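PDB 4TXG: chitinase from Chromobacterium violaceum, which probably hydrolyses the glycosidic bonds of chitin, contributing to the breakdown of this polysaccharide. Local coordinates for residues A[394-399]-A[457-462]; A[155-160]-A[389-394]; A[564-569]-A[579-584]; A[419-424]-A[437-442]. All blocks are in the same frame, centred on the assembly; numbering follows the deposited sequence.

How the contacts relate
Contact 1 lies in the wall of the TIM barrel and contact 2 across its interior, centres 10 Å apart. They share strand 391-395: contact 2 looks over to strand 155-161, while contact 1 pairs it with its neighbour, strand 457-462. Val-394 belongs to both, and Asn-458 touches Arg-155 and Phe-391. Along the chain contact 2 closes before contact 1 opens, contact 4 falls between the two segments of contact 1, and contact 3 comes last. Contacts 3 and 4 each have their centre about 15 Å from that of contact 1, touching it through Glu-580 against Val-461 and Pro-462, and Thr-441 against Met-459 and Ser-396. The barrel wall is thus tied to two outlying elaborations.

Contact 1: residues A[394-399]-A[457-462]; sequences VMSYDL and VNMGVP. With CS (cesium ion), chain M; CS (cesium ion), chain D.
Val-394 and Met-459 stand side by side on the face of the TIM barrel wall that helix 441-448 covers, where strands 391-395 and 457-462 run parallel as its sixth and seventh strands. Bends at chi2 and chi3 (-51° and -62°) curl the methionine over toward the neighbouring strand, bringing its CE to 3.6 Å from CG1 of Val-394. Beneath them the backbones lock: Val-394 N donates almost straight to Asn-458 O at 2.8 Å, and Gly-460 N returns a more bent bond to Val-394 O, also 2.8 Å.

Past this pair segment 394-399 turns through two successive inverse gamma turns, centred on Met-395 and Ser-396, and side chains take over the contact. Ser-396 OG donates in the carbonyl plane to a lone pair of Gly-460 O, at 2.7 Å. Tyr-397 lays CD2 against the carbonyl carbon of Val-461 (3.7 Å) with Val-461 N at the ring edge, and its CB rests on the ring of Pro-462. Gly-460, without a side chain, lets the tyrosine come close to the strand. Two cesium ions lie near the end of this segment, one bound by Met-395 SD with Glu-314, the other by Asp-398 OD2 with Tyr-464. Water 1 binds both ions and lies 2.9 Å from Tyr-397 OH, with a hydrogen bond between them.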
loop_
_atom_site.group_PDB
_atom_site.type_symbol
_atom_site.label_atom_id
_atom_site.label_comp_id
_atom_site.label_asym_id
_atom_site.label_seq_id
_atom_site.Cartn_x
_atom_site.Cartn_y
_atom_site.Cartn_z
ATOM N N VAL A 394 1.531 -0.767 -2.031
ATOM C CA VAL A 394 1.067 0.615 -2.047
ATOM C C VAL A 394 -0.311 0.679 -2.696
ATOM O O VAL A 394 -0.491 0.195 -3.814
ATOM C CB VAL A 394 2.044 1.541 -2.804
ATOM C CG1 VAL A 394 1.489 2.972 -2.817
ATOM C CG2 VAL A 394 3.446 1.487 -2.166
ATOM N N MET A 395 -1.282 1.261 -1.995
ATOM C CA MET A 395 -2.655 1.304 -2.490
ATOM C C MET A 395 -2.816 2.489 -3.438
ATOM O O MET A 395 -3.500 3.481 -3.144
ATOM C CB MET A 395 -3.648 1.354 -1.323
ATOM C CG MET A 395 -3.666 0.030 -0.555
ATOM S SD MET A 395 -4.817 -0.014 0.842
ATOM C CE MET A 395 -4.107 1.286 1.843
ATOM N N SER A 396 -2.137 2.365 -4.574
ATOM C CA SER A 396 -2.159 3.361 -5.638
ATOM C C SER A 396 -3.395 3.169 -6.515
ATOM O O SER A 396 -3.312 2.970 -7.726
ATOM C CB SER A 396 -0.870 3.283 -6.465
ATOM O OG SER A 396 -0.447 1.939 -6.645
ATOM N N TYR A 397 -4.544 3.210 -5.858
ATOM C CA TYR A 397 -5.835 3.187 -6.516
ATOM C C TYR A 397 -6.791 3.881 -5.559
ATOM O O TYR A 397 -6.383 4.278 -4.464
ATOM C CB TYR A 397 -6.283 1.758 -6.854
ATOM C CG TYR A 397 -6.071 0.710 -5.758
ATOM C CD1 TYR A 397 -6.746 0.787 -4.541
ATOM C CD2 TYR A 397 -5.215 -0.364 -5.958
ATOM C CE1 TYR A 397 -6.554 -0.176 -3.549
ATOM C CE2 TYR A 397 -5.027 -1.331 -4.977
ATOM C CZ TYR A 397 -5.703 -1.229 -3.777
ATOM O OH TYR A 397 -5.514 -2.185 -2.800
ATOM N N ASP A 398 -8.050 4.020 -5.963
ATOM C CA ASP A 398 -9.001 4.875 -5.250
ATOM C C ASP A 398 -8.432 6.267 -4.992
ATOM O O ASP A 398 -8.707 6.877 -3.955
ATOM C CB ASP A 398 -9.439 4.231 -3.936
ATOM C CG ASP A 398 -10.426 3.103 -4.151
ATOM O OD1 ASP A 398 -10.909 2.945 -5.291
ATOM O OD2 ASP A 398 -10.733 2.385 -3.180
ATOM N N LEU A 399 -7.662 6.778 -5.952
ATOM C CA LEU A 399 -7.143 8.143 -5.887
ATOM C C LEU A 399 -8.254 9.148 -6.193
ATOM O O LEU A 399 -8.207 10.297 -5.746
ATOM C CB LEU A 399 -5.976 8.333 -6.871
ATOM C CG LEU A 399 -4.728 7.489 -6.584
ATOM C CD1 LEU A 399 -3.690 7.639 -7.692
ATOM C CD2 LEU A 399 -4.143 7.870 -5.234
ATOM N N VAL A 457 9.216 -2.494 -2.444
ATOM C CA VAL A 457 7.997 -1.755 -2.778
ATOM C C VAL A 457 7.223 -2.458 -3.894
ATOM O O VAL A 457 7.810 -2.829 -4.909
ATOM C CB VAL A 457 8.312 -0.310 -3.239
ATOM C CG1 VAL A 457 7.027 0.451 -3.550
ATOM C CG2 VAL A 457 9.128 0.434 -2.170
ATOM N N ASN A 458 5.918 -2.638 -3.707
ATOM C CA ASN A 458 5.047 -3.128 -4.781
ATOM C C ASN A 458 3.906 -2.145 -4.988
ATOM O O ASN A 458 3.335 -1.649 -4.022
ATOM C CB ASN A 458 4.504 -4.514 -4.453
ATOM C CG ASN A 458 5.594 -5.447 -3.959
ATOM O OD1 ASN A 458 6.363 -5.996 -4.738
ATOM N ND2 ASN A 458 5.688 -5.590 -2.653
ATOM N N MET A 459 3.576 -1.857 -6.242
ATOM C CA MET A 459 2.543 -0.865 -6.518
ATOM C C MET A 459 1.209 -1.528 -6.842
ATOM O O MET A 459 1.160 -2.498 -7.603
ATOM C CB MET A 459 2.983 0.042 -7.671
ATOM C CG MET A 459 4.303 0.759 -7.395
ATOM S SD MET A 459 4.379 1.625 -5.818
ATOM C CE MET A 459 3.078 2.843 -6.020
ATOM N N GLY A 460 0.128 -0.995 -6.272
ATOM C CA GLY A 460 -1.193 -1.573 -6.478
ATOM C C GLY A 460 -1.901 -1.076 -7.730
ATOM O O GLY A 460 -1.763 0.079 -8.117
ATOM N N VAL A 461 -2.677 -1.962 -8.349
ATOM C CA VAL A 461 -3.575 -1.593 -9.439
ATOM C C VAL A 461 -4.955 -2.185 -9.156
ATOM O O VAL A 461 -5.063 -3.216 -8.470
ATOM C CB VAL A 461 -3.079 -2.107 -10.809
ATOM C CG1 VAL A 461 -1.722 -1.506 -11.154
ATOM C CG2 VAL A 461 -3.027 -3.639 -10.830
ATOM N N PRO A 462 -6.016 -1.538 -9.664
ATOM C CA PRO A 462 -7.375 -2.026 -9.415
ATOM C C PRO A 462 -7.890 -2.948 -10.512
ATOM O O PRO A 462 -7.630 -2.693 -11.685
ATOM C CB PRO A 462 -8.196 -0.736 -9.393
ATOM C CG PRO A 462 -7.511 0.115 -10.434
ATOM C CD PRO A 462 -6.030 -0.207 -10.308
HETATM CS CS CS M . -9.895 -1.071 -3.051
HETATM CS CS CS D . -8.272 0.801 0.631
HETATM O O HOH W 1 -7.654 -2.211 -0.908
HETATM O O HOH W 2 -11.563 0.049 0.206
HETATM O O HOH W 3 -9.392 3.465 1.770
HETATM O O HOH W 4 -7.841 -2.379 1.419
HETATM O O HOH W 5 -9.085 2.196 -1.532
#

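Contact 2: residues A[155-160]-A[389-394]; sequences RIIGYF and LDFVNV
The guanidinium of Arg-155 lies over one face of the Phe-391 ring, centres 4.2 Å apart and planes tilted by 27°. The overlap is off-centre: NE comes closest, 3.3 Å from CD2 of the phenylalanine. The aliphatic part joins in, since CD of Arg-155 sits above the same ring, 3.9 Å from its centroid and near the normal, in a CH-pi contact. Phe-391 CG lies between its own backbone N and carbonyl carbon (chi1 57°), and from there the ring extends toward strand 155-161.

Ile-157 and Phe-391 point toward each other, CD1 of the isoleucine reaching CE1 of the ring obliquely at 3.9 Å, on the same side of the ring plane as the arginine. That methyl also touches Asn-393 OD1, at 3.3 Å, so one atom meets both ring and amide. Further along, Tyr-159 comes only loosely near, its OH 4.2 Å from ND2 of Asn-393.

In the next shell, polar partners set the arginine in place. NE forms a salt bridge with Glu-146, and NH1 donates to Ser-455 O and Asn-458 OD1, so the flat group is held from its rim while the phenylalanine covers a face. Asp-310 similarly takes up Tyr-159 OH, and Asn-458 from strand 457-462 packs against Phe-391, Asn-393 and Ile-157.

The axes of the short strand segments pass 10.3 Å apart, and the strands are not sheet neighbours. Their side chains meet across the interior, the layered filling of a TIM barrel core, here between its first and sixth strands.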
loop_
_atom_site.group_PDB
_atom_site.type_symbol
_atom_site.label_atom_id
_atom_site.label_comp_id
_atom_site.label_asym_id
_atom_site.label_seq_id
_atom_site.Cartn_x
_atom_site.Cartn_y
_atom_site.Cartn_z
ATOM N N ARG A 155 7.210 -9.425 -7.885
ATOM C CA ARG A 155 6.083 -9.917 -7.107
ATOM C C ARG A 155 4.800 -9.663 -7.889
ATOM O O ARG A 155 4.671 -8.652 -8.574
ATOM C CB ARG A 155 6.009 -9.249 -5.742
ATOM C CG ARG A 155 7.234 -9.487 -4.883
ATOM C CD ARG A 155 6.977 -9.076 -3.442
ATOM N NE ARG A 155 8.212 -9.130 -2.670
ATOM C CZ ARG A 155 9.072 -8.124 -2.600
ATOM N NH1 ARG A 155 8.804 -6.992 -3.245
ATOM N NH2 ARG A 155 10.190 -8.247 -1.882
ATOM N N ILE A 156 3.877 -10.612 -7.792
ATOM C CA ILE A 156 2.550 -10.499 -8.365
ATOM C C ILE A 156 1.616 -10.928 -7.249
ATOM O O ILE A 156 1.466 -12.118 -6.959
ATOM C CB ILE A 156 2.375 -11.372 -9.625
ATOM C CG1 ILE A 156 3.383 -10.954 -10.696
ATOM C CG2 ILE A 156 0.939 -11.277 -10.153
ATOM C CD1 ILE A 156 3.403 -11.887 -11.915
ATOM N N ILE A 157 1.049 -9.935 -6.581
ATOM C CA ILE A 157 0.338 -10.153 -5.327
ATOM C C ILE A 157 -1.150 -9.926 -5.510
ATOM O O ILE A 157 -1.578 -8.814 -5.791
ATOM C CB ILE A 157 0.860 -9.208 -4.237
ATOM C CG1 ILE A 157 2.374 -9.373 -4.076
ATOM C CG2 ILE A 157 0.145 -9.439 -2.916
ATOM C CD1 ILE A 157 3.077 -8.054 -3.753
ATOM N N GLY A 158 -1.941 -10.979 -5.343
ATOM C CA GLY A 158 -3.373 -10.854 -5.539
ATOM C C GLY A 158 -4.129 -10.899 -4.229
ATOM O O GLY A 158 -3.880 -11.776 -3.397
ATOM N N TYR A 159 -5.033 -9.941 -4.030
ATOM C CA TYR A 159 -5.955 -10.002 -2.907
ATOM C C TYR A 159 -7.117 -10.928 -3.220
ATOM O O TYR A 159 -7.782 -10.782 -4.248
ATOM C CB TYR A 159 -6.492 -8.619 -2.559
ATOM C CG TYR A 159 -5.597 -7.855 -1.624
ATOM C CD1 TYR A 159 -5.706 -8.013 -0.252
ATOM C CD2 TYR A 159 -4.658 -6.957 -2.113
ATOM C CE1 TYR A 159 -4.891 -7.313 0.610
ATOM C CE2 TYR A 159 -3.843 -6.245 -1.258
ATOM C CZ TYR A 159 -3.963 -6.428 0.106
ATOM O OH TYR A 159 -3.140 -5.724 0.964
ATOM N N PHE A 160 -7.344 -11.874 -2.320
ATOM C CA PHE A 160 -8.470 -12.802 -2.387
ATOM C C PHE A 160 -9.487 -12.440 -1.320
ATOM O O PHE A 160 -9.179 -12.508 -0.133
ATOM C CB PHE A 160 -7.988 -14.234 -2.166
ATOM C CG PHE A 160 -9.096 -15.248 -2.133
ATOM C CD1 PHE A 160 -9.586 -15.790 -3.318
ATOM C CD2 PHE A 160 -9.657 -15.649 -0.928
ATOM C CE1 PHE A 160 -10.601 -16.731 -3.297
ATOM C CE2 PHE A 160 -10.681 -16.587 -0.896
ATOM C CZ PHE A 160 -11.154 -17.133 -2.088
ATOM N N LEU A 389 9.161 -3.747 7.750
ATOM C CA LEU A 389 8.324 -4.437 6.782
ATOM C C LEU A 389 9.129 -5.143 5.700
ATOM O O LEU A 389 9.986 -4.539 5.044
ATOM C CB LEU A 389 7.356 -3.446 6.124
ATOM C CG LEU A 389 6.453 -2.729 7.121
ATOM C CD1 LEU A 389 5.653 -1.625 6.429
ATOM C CD2 LEU A 389 5.517 -3.737 7.777
ATOM N N ASP A 390 8.854 -6.425 5.506
ATOM C CA ASP A 390 9.488 -7.137 4.403
ATOM C C ASP A 390 9.223 -6.434 3.081
ATOM O O ASP A 390 10.121 -6.301 2.252
ATOM C CB ASP A 390 8.999 -8.573 4.349
ATOM C CG ASP A 390 9.573 -9.400 5.463
ATOM O OD1 ASP A 390 10.664 -9.980 5.267
ATOM O OD2 ASP A 390 8.958 -9.437 6.547
ATOM N N PHE A 391 7.984 -5.990 2.884
ATOM C CA PHE A 391 7.679 -5.095 1.774
ATOM C C PHE A 391 6.352 -4.401 1.998
ATOM O O PHE A 391 5.591 -4.778 2.898
ATOM C CB PHE A 391 7.697 -5.832 0.411
ATOM C CG PHE A 391 6.768 -7.020 0.309
ATOM C CD1 PHE A 391 5.421 -6.849 0.028
ATOM C CD2 PHE A 391 7.264 -8.315 0.416
ATOM C CE1 PHE A 391 4.570 -7.943 -0.116
ATOM C CE2 PHE A 391 6.414 -9.422 0.292
ATOM C CZ PHE A 391 5.068 -9.231 0.020
ATOM N N VAL A 392 6.088 -3.364 1.206
ATOM C CA VAL A 392 4.797 -2.691 1.273
ATOM C C VAL A 392 4.021 -2.922 -0.009
ATOM O O VAL A 392 4.604 -3.114 -1.062
ATOM C CB VAL A 392 4.932 -1.166 1.515
ATOM C CG1 VAL A 392 5.551 -0.911 2.887
ATOM C CG2 VAL A 392 5.745 -0.485 0.420
ATOM N N ASN A 393 2.698 -2.922 0.117
ATOM C CA ASN A 393 1.788 -2.946 -1.019
ATOM C C ASN A 393 1.122 -1.593 -1.075
ATOM O O ASN A 393 0.263 -1.289 -0.241
ATOM C CB ASN A 393 0.751 -4.056 -0.858
ATOM C CG ASN A 393 1.386 -5.428 -0.796
ATOM O OD1 ASN A 393 2.263 -5.740 -1.597
ATOM N ND2 ASN A 393 0.981 -6.232 0.174
ATOM N N VAL A 394 1.531 -0.767 -2.031
ATOM C CA VAL A 394 1.067 0.615 -2.047
ATOM C C VAL A 394 -0.311 0.679 -2.696
ATOM O O VAL A 394 -0.491 0.195 -3.814
ATOM C CB VAL A 394 2.044 1.541 -2.804
ATOM C CG1 VAL A 394 1.489 2.972 -2.817
ATOM C CG2 VAL A 394 3.446 1.487 -2.166
#

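Contact 3: residues A[564-569]-A[579-584]; sequences AAPWLW and TEDEQS
Pro-566 presses its ring into the turn before helix 582-594, and the packing is densest there. Its CG lies 3.4 Å from Thr-579 O, and its CD 3.6 Å from Ser-584 OG. The carboxylate of Asp-581 approaches the same ring from farther off. A single backbone bond pins this part, Thr-579 N to Pro-566 O at 3.1 Å, with the donor standing 38° above the carbonyl plane.

The ends are slacker. Leu-568 and Thr-579 cross at about a right angle, touching only through CG and CG2 at 4.1 Å. At the Ala-564 end a water donates to both Ala-564 O and Glu-580 OE1, bridging two acceptors. Glu-582 and Gln-583, in the first turn of the helix, are the solvent-exposed residues here.

What shapes the docking surface is the helix start. Gln-583 N meets Asp-581 OD1 at 3.2 Å from above the carboxylate plane, while Arg-557 and Lys-526 hold OD2. Asp-581, the N-cap, and Ser-584 form a capping box, Asp-581 N donating to Ser-584 OG at 3.1 Å. It is set against an antiparallel strand, consistent with the small insertion domain that many GH18 chitinases carry between the seventh and eighth barrel strands.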
loop_
_atom_site.group_PDB
_atom_site.type_symbol
_atom_site.label_atom_id
_atom_site.label_comp_id
_atom_site.label_asym_id
_atom_site.label_seq_id
_atom_site.Cartn_x
_atom_site.Cartn_y
_atom_site.Cartn_z
ATOM N N ALA A 564 -1.798 7.082 -18.279
ATOM C CA ALA A 564 -1.948 5.627 -18.399
ATOM C C ALA A 564 -3.307 5.180 -17.857
ATOM O O ALA A 564 -3.397 4.260 -17.045
ATOM C CB ALA A 564 -0.806 4.887 -17.690
ATOM N N ALA A 565 -4.359 5.836 -18.329
ATOM C CA ALA A 565 -5.699 5.627 -17.784
ATOM C C ALA A 565 -6.749 5.412 -18.874
ATOM O O ALA A 565 -6.930 6.257 -19.744
ATOM C CB ALA A 565 -6.090 6.805 -16.917
ATOM N N PRO A 566 -7.434 4.260 -18.834
ATOM C CA PRO A 566 -8.614 4.051 -19.670
ATOM C C PRO A 566 -9.884 4.395 -18.903
ATOM O O PRO A 566 -9.903 4.349 -17.671
ATOM C CB PRO A 566 -8.559 2.550 -19.989
ATOM C CG PRO A 566 -7.872 1.933 -18.769
ATOM C CD PRO A 566 -7.061 3.045 -18.086
ATOM N N TRP A 567 -10.940 4.728 -19.631
ATOM C CA TRP A 567 -12.245 4.874 -19.026
ATOM C C TRP A 567 -13.340 4.690 -20.048
ATOM O O TRP A 567 -13.095 4.653 -21.257
ATOM C CB TRP A 567 -12.402 6.234 -18.347
ATOM C CG TRP A 567 -12.467 7.458 -19.239
ATOM C CD1 TRP A 567 -13.592 8.115 -19.663
ATOM C CD2 TRP A 567 -11.355 8.209 -19.747
ATOM N NE1 TRP A 567 -13.244 9.217 -20.415
ATOM C CE2 TRP A 567 -11.870 9.304 -20.467
ATOM C CE3 TRP A 567 -9.962 8.057 -19.661
ATOM C CZ2 TRP A 567 -11.056 10.234 -21.112
ATOM C CZ3 TRP A 567 -9.148 8.985 -20.299
ATOM C CH2 TRP A 567 -9.696 10.060 -21.012
ATOM N N LEU A 568 -14.550 4.554 -19.531
ATOM C CA LEU A 568 -15.733 4.531 -20.369
ATOM C C LEU A 568 -16.484 5.831 -20.184
ATOM O O LEU A 568 -16.712 6.261 -19.055
ATOM C CB LEU A 568 -16.628 3.351 -20.003
ATOM C CG LEU A 568 -16.005 1.972 -20.163
ATOM C CD1 LEU A 568 -16.984 0.927 -19.664
ATOM C CD2 LEU A 568 -15.645 1.743 -21.630
ATOM N N TRP A 569 -16.866 6.446 -21.293
ATOM C CA TRP A 569 -17.704 7.633 -21.251
ATOM C C TRP A 569 -18.999 7.344 -21.981
ATOM O O TRP A 569 -18.995 7.006 -23.166
ATOM C CB TRP A 569 -16.975 8.831 -21.868
ATOM C CG TRP A 569 -17.802 10.070 -22.017
ATOM C CD1 TRP A 569 -18.165 10.684 -23.192
ATOM C CD2 TRP A 569 -18.371 10.856 -20.963
ATOM N NE1 TRP A 569 -18.917 11.809 -22.926
ATOM C CE2 TRP A 569 -19.057 11.938 -21.559
ATOM C CE3 TRP A 569 -18.361 10.758 -19.563
ATOM C CZ2 TRP A 569 -19.737 12.906 -20.816
ATOM C CZ3 TRP A 569 -19.035 11.721 -18.821
ATOM C CH2 TRP A 569 -19.709 12.783 -19.449
ATOM N N THR A 579 -11.630 2.733 -15.601
ATOM C CA THR A 579 -11.335 1.319 -15.778
ATOM C C THR A 579 -9.835 1.031 -15.716
ATOM O O THR A 579 -9.011 1.934 -15.552
ATOM C CB THR A 579 -11.904 0.794 -17.119
ATOM O OG1 THR A 579 -11.350 1.546 -18.206
ATOM C CG2 THR A 579 -13.431 0.931 -17.144
ATOM N N GLU A 580 -9.494 -0.245 -15.822
ATOM C CA GLU A 580 -8.108 -0.690 -15.868
ATOM C C GLU A 580 -8.114 -1.890 -16.797
ATOM O O GLU A 580 -8.864 -2.842 -16.568
ATOM C CB GLU A 580 -7.598 -1.056 -14.465
ATOM C CG GLU A 580 -6.114 -1.411 -14.382
ATOM C CD GLU A 580 -5.216 -0.182 -14.299
ATOM O OE1 GLU A 580 -5.251 0.664 -15.215
ATOM O OE2 GLU A 580 -4.476 -0.051 -13.307
ATOM N N ASP A 581 -7.331 -1.858 -17.870
ATOM C CA ASP A 581 -7.361 -3.004 -18.784
ATOM C C ASP A 581 -5.989 -3.264 -19.391
ATOM O O ASP A 581 -4.980 -2.808 -18.853
ATOM C CB ASP A 581 -8.454 -2.838 -19.866
ATOM C CG ASP A 581 -8.248 -1.638 -20.793
ATOM O OD1 ASP A 581 -7.111 -1.144 -20.966
ATOM O OD2 ASP A 581 -9.265 -1.203 -21.395
ATOM N N GLU A 582 -5.936 -4.016 -20.486
ATOM C CA GLU A 582 -4.639 -4.504 -20.947
ATOM C C GLU A 582 -3.703 -3.376 -21.368
ATOM O O GLU A 582 -2.482 -3.491 -21.235
ATOM C CB GLU A 582 -4.822 -5.498 -22.091
ATOM C CG GLU A 582 -5.509 -6.777 -21.631
ATOM C CD GLU A 582 -6.328 -7.445 -22.722
ATOM O OE1 GLU A 582 -7.562 -7.201 -22.792
ATOM O OE2 GLU A 582 -5.742 -8.231 -23.497
ATOM N N GLN A 583 -4.262 -2.277 -21.861
ATOM C CA GLN A 583 -3.403 -1.189 -22.323
ATOM C C GLN A 583 -2.724 -0.502 -21.141
ATOM O O GLN A 583 -1.520 -0.219 -21.190
ATOM C CB GLN A 583 -4.191 -0.168 -23.154
ATOM C CG GLN A 583 -3.281 0.873 -23.834
ATOM C CD GLN A 583 -4.040 1.783 -24.785
ATOM O OE1 GLN A 583 -5.262 1.690 -24.900
ATOM N NE2 GLN A 583 -3.315 2.665 -25.477
ATOM N N SER A 584 -3.479 -0.246 -20.071
ATOM C CA SER A 584 -2.909 0.459 -18.929
ATOM C C SER A 584 -2.023 -0.461 -18.093
ATOM O O SER A 584 -0.997 -0.024 -17.568
ATOM C CB SER A 584 -4.005 1.083 -18.054
ATOM O OG SER A 584 -4.985 0.144 -17.643
HETATM O O HOH W 6 -4.870 3.430 -14.817
#

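Contact 4: residues A[419-424]-A[437-442]; sequences DAELAF and GYLNTD
In the excursion that follows the sixth strand of the TIM barrel, the short helix 420-424 packs through Leu-422 on the residues leading into helix 441-448, with Leu-439 and Tyr-438 opposite it. The two methyls of Leu-422 divide the work. CD2 approaches the tyrosine ring obliquely, 3.5 Å from CZ, and also lies 4.0 Å from CD1 of Leu-439. CD1 sits 3.6 Å from Tyr-438 N, a buried amide nitrogen without a hydrogen-bonding partner.

Leu-439, centre of an inverse gamma turn, crosses the acidic side chains of the helix start at about a right angle: its CD1 comes to 3.8 Å from Asp-419 OD2, with the carboxylate of Glu-421 touching the same methyl. Asp-419 N-caps the helix, CG anti to its own nitrogen (chi1 -173°) and OD1 accepting from Glu-421 N at 2.9 Å and, out of the carboxylate plane, from Leu-422 N at 3.2 Å. On the facing segment, Asn-440 caps helix 441-448 with OD1, and its ND2 donates to Gly-437 O. The other oxygen of the aspartate is engaged by His-400 and by water 7, which lies 2.8 Å from Asp-419 OD2 and 2.6 Å from Leu-439 O.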
loop_
_atom_site.group_PDB
_atom_site.type_symbol
_atom_site.label_atom_id
_atom_site.label_comp_id
_atom_site.label_asym_id
_atom_site.label_seq_id
_atom_site.Cartn_x
_atom_site.Cartn_y
_atom_site.Cartn_z
ATOM N N ASP A 419 -5.048 17.577 -12.965
ATOM C CA ASP A 419 -5.923 16.936 -11.977
ATOM C C ASP A 419 -6.849 17.989 -11.372
ATOM O O ASP A 419 -6.380 18.945 -10.761
ATOM C CB ASP A 419 -5.113 16.241 -10.874
ATOM C CG ASP A 419 -5.994 15.431 -9.922
ATOM O OD1 ASP A 419 -6.838 16.028 -9.225
ATOM O OD2 ASP A 419 -5.839 14.193 -9.860
ATOM N N ALA A 420 -8.159 17.822 -11.563
ATOM C CA ALA A 420 -9.124 18.859 -11.204
ATOM C C ALA A 420 -9.163 19.115 -9.697
ATOM O O ALA A 420 -9.469 20.227 -9.251
ATOM C CB ALA A 420 -10.513 18.483 -11.712
ATOM N N GLU A 421 -8.857 18.084 -8.912
ATOM C CA GLU A 421 -8.838 18.232 -7.460
ATOM C C GLU A 421 -7.629 19.050 -7.027
ATOM O O GLU A 421 -7.747 19.981 -6.222
ATOM C CB GLU A 421 -8.831 16.866 -6.773
ATOM C CG GLU A 421 -8.923 16.942 -5.261
ATOM C CD GLU A 421 -9.243 15.604 -4.618
ATOM O OE1 GLU A 421 -9.404 15.572 -3.379
ATOM O OE2 GLU A 421 -9.347 14.585 -5.339
ATOM N N LEU A 422 -6.465 18.706 -7.567
ATOM C CA LEU A 422 -5.242 19.450 -7.281
ATOM C C LEU A 422 -5.358 20.906 -7.728
ATOM O O LEU A 422 -4.890 21.805 -7.033
ATOM C CB LEU A 422 -4.036 18.774 -7.949
ATOM C CG LEU A 422 -3.720 17.384 -7.389
ATOM C CD1 LEU A 422 -2.396 16.868 -7.962
ATOM C CD2 LEU A 422 -3.665 17.416 -5.879
ATOM N N ALA A 423 -5.998 21.143 -8.871
ATOM C CA ALA A 423 -6.200 22.507 -9.344
ATOM C C ALA A 423 -7.101 23.282 -8.381
ATOM O O ALA A 423 -6.861 24.460 -8.095
ATOM C CB ALA A 423 -6.794 22.508 -10.752
ATOM N N PHE A 424 -8.124 22.617 -7.864
ATOM C CA PHE A 424 -9.062 23.294 -6.974
ATOM C C PHE A 424 -8.372 23.743 -5.685
ATOM O O PHE A 424 -8.724 24.785 -5.115
ATOM C CB PHE A 424 -10.246 22.386 -6.651
ATOM C CG PHE A 424 -11.320 23.061 -5.848
ATOM C CD1 PHE A 424 -12.138 24.006 -6.436
ATOM C CD2 PHE A 424 -11.514 22.740 -4.516
ATOM C CE1 PHE A 424 -13.132 24.632 -5.704
ATOM C CE2 PHE A 424 -12.510 23.369 -3.778
ATOM C CZ PHE A 424 -13.312 24.307 -4.379
ATOM N N GLY A 437 2.694 17.375 -9.017
ATOM C CA GLY A 437 1.359 16.886 -8.689
ATOM C C GLY A 437 1.462 15.485 -8.105
ATOM O O GLY A 437 2.222 14.677 -8.620
ATOM N N TYR A 438 0.705 15.181 -7.049
ATOM C CA TYR A 438 1.003 13.972 -6.269
ATOM C C TYR A 438 -0.045 12.859 -6.289
ATOM O O TYR A 438 0.191 11.803 -5.705
ATOM C CB TYR A 438 1.275 14.348 -4.806
ATOM C CG TYR A 438 0.157 15.128 -4.167
ATOM C CD1 TYR A 438 -0.922 14.478 -3.575
ATOM C CD2 TYR A 438 0.171 16.514 -4.172
ATOM C CE1 TYR A 438 -1.957 15.198 -3.003
ATOM C CE2 TYR A 438 -0.852 17.237 -3.597
ATOM C CZ TYR A 438 -1.907 16.578 -3.016
ATOM O OH TYR A 438 -2.924 17.312 -2.451
ATOM N N LEU A 439 -1.189 13.069 -6.941
ATOM C CA LEU A 439 -2.240 12.048 -6.944
ATOM C C LEU A 439 -2.000 11.032 -8.055
ATOM O O LEU A 439 -2.790 10.912 -8.997
ATOM C CB LEU A 439 -3.634 12.684 -7.101
ATOM C CG LEU A 439 -4.196 13.384 -5.861
ATOM C CD1 LEU A 439 -5.595 13.921 -6.123
ATOM C CD2 LEU A 439 -4.203 12.423 -4.672
ATOM N N ASN A 440 -0.901 10.301 -7.949
ATOM C CA ASN A 440 -0.560 9.337 -8.984
ATOM C C ASN A 440 0.406 8.291 -8.457
ATOM O O ASN A 440 1.094 8.509 -7.466
ATOM C CB ASN A 440 0.029 10.052 -10.210
ATOM C CG ASN A 440 1.250 10.894 -9.862
ATOM O OD1 ASN A 440 2.371 10.394 -9.852
ATOM N ND2 ASN A 440 1.035 12.176 -9.564
ATOM N N THR A 441 0.423 7.147 -9.133
ATOM C CA THR A 441 1.207 5.982 -8.737
ATOM C C THR A 441 2.699 6.288 -8.667
ATOM O O THR A 441 3.389 5.878 -7.725
ATOM C CB THR A 441 0.949 4.832 -9.734
ATOM O OG1 THR A 441 -0.457 4.544 -9.738
ATOM C CG2 THR A 441 1.723 3.566 -9.353
ATOM N N ASP A 442 3.182 7.033 -9.655
ATOM C CA ASP A 442 4.604 7.368 -9.752
ATOM C C ASP A 442 5.039 8.173 -8.529
ATOM O O ASP A 442 6.121 7.922 -7.975
ATOM C CB ASP A 442 4.875 8.141 -11.054
ATOM C CG ASP A 442 6.334 8.506 -11.243
ATOM O OD1 ASP A 442 7.102 7.695 -11.812
ATOM O OD2 ASP A 442 6.716 9.630 -10.847
HETATM O O HOH W 7 -4.845 11.666 -10.455
#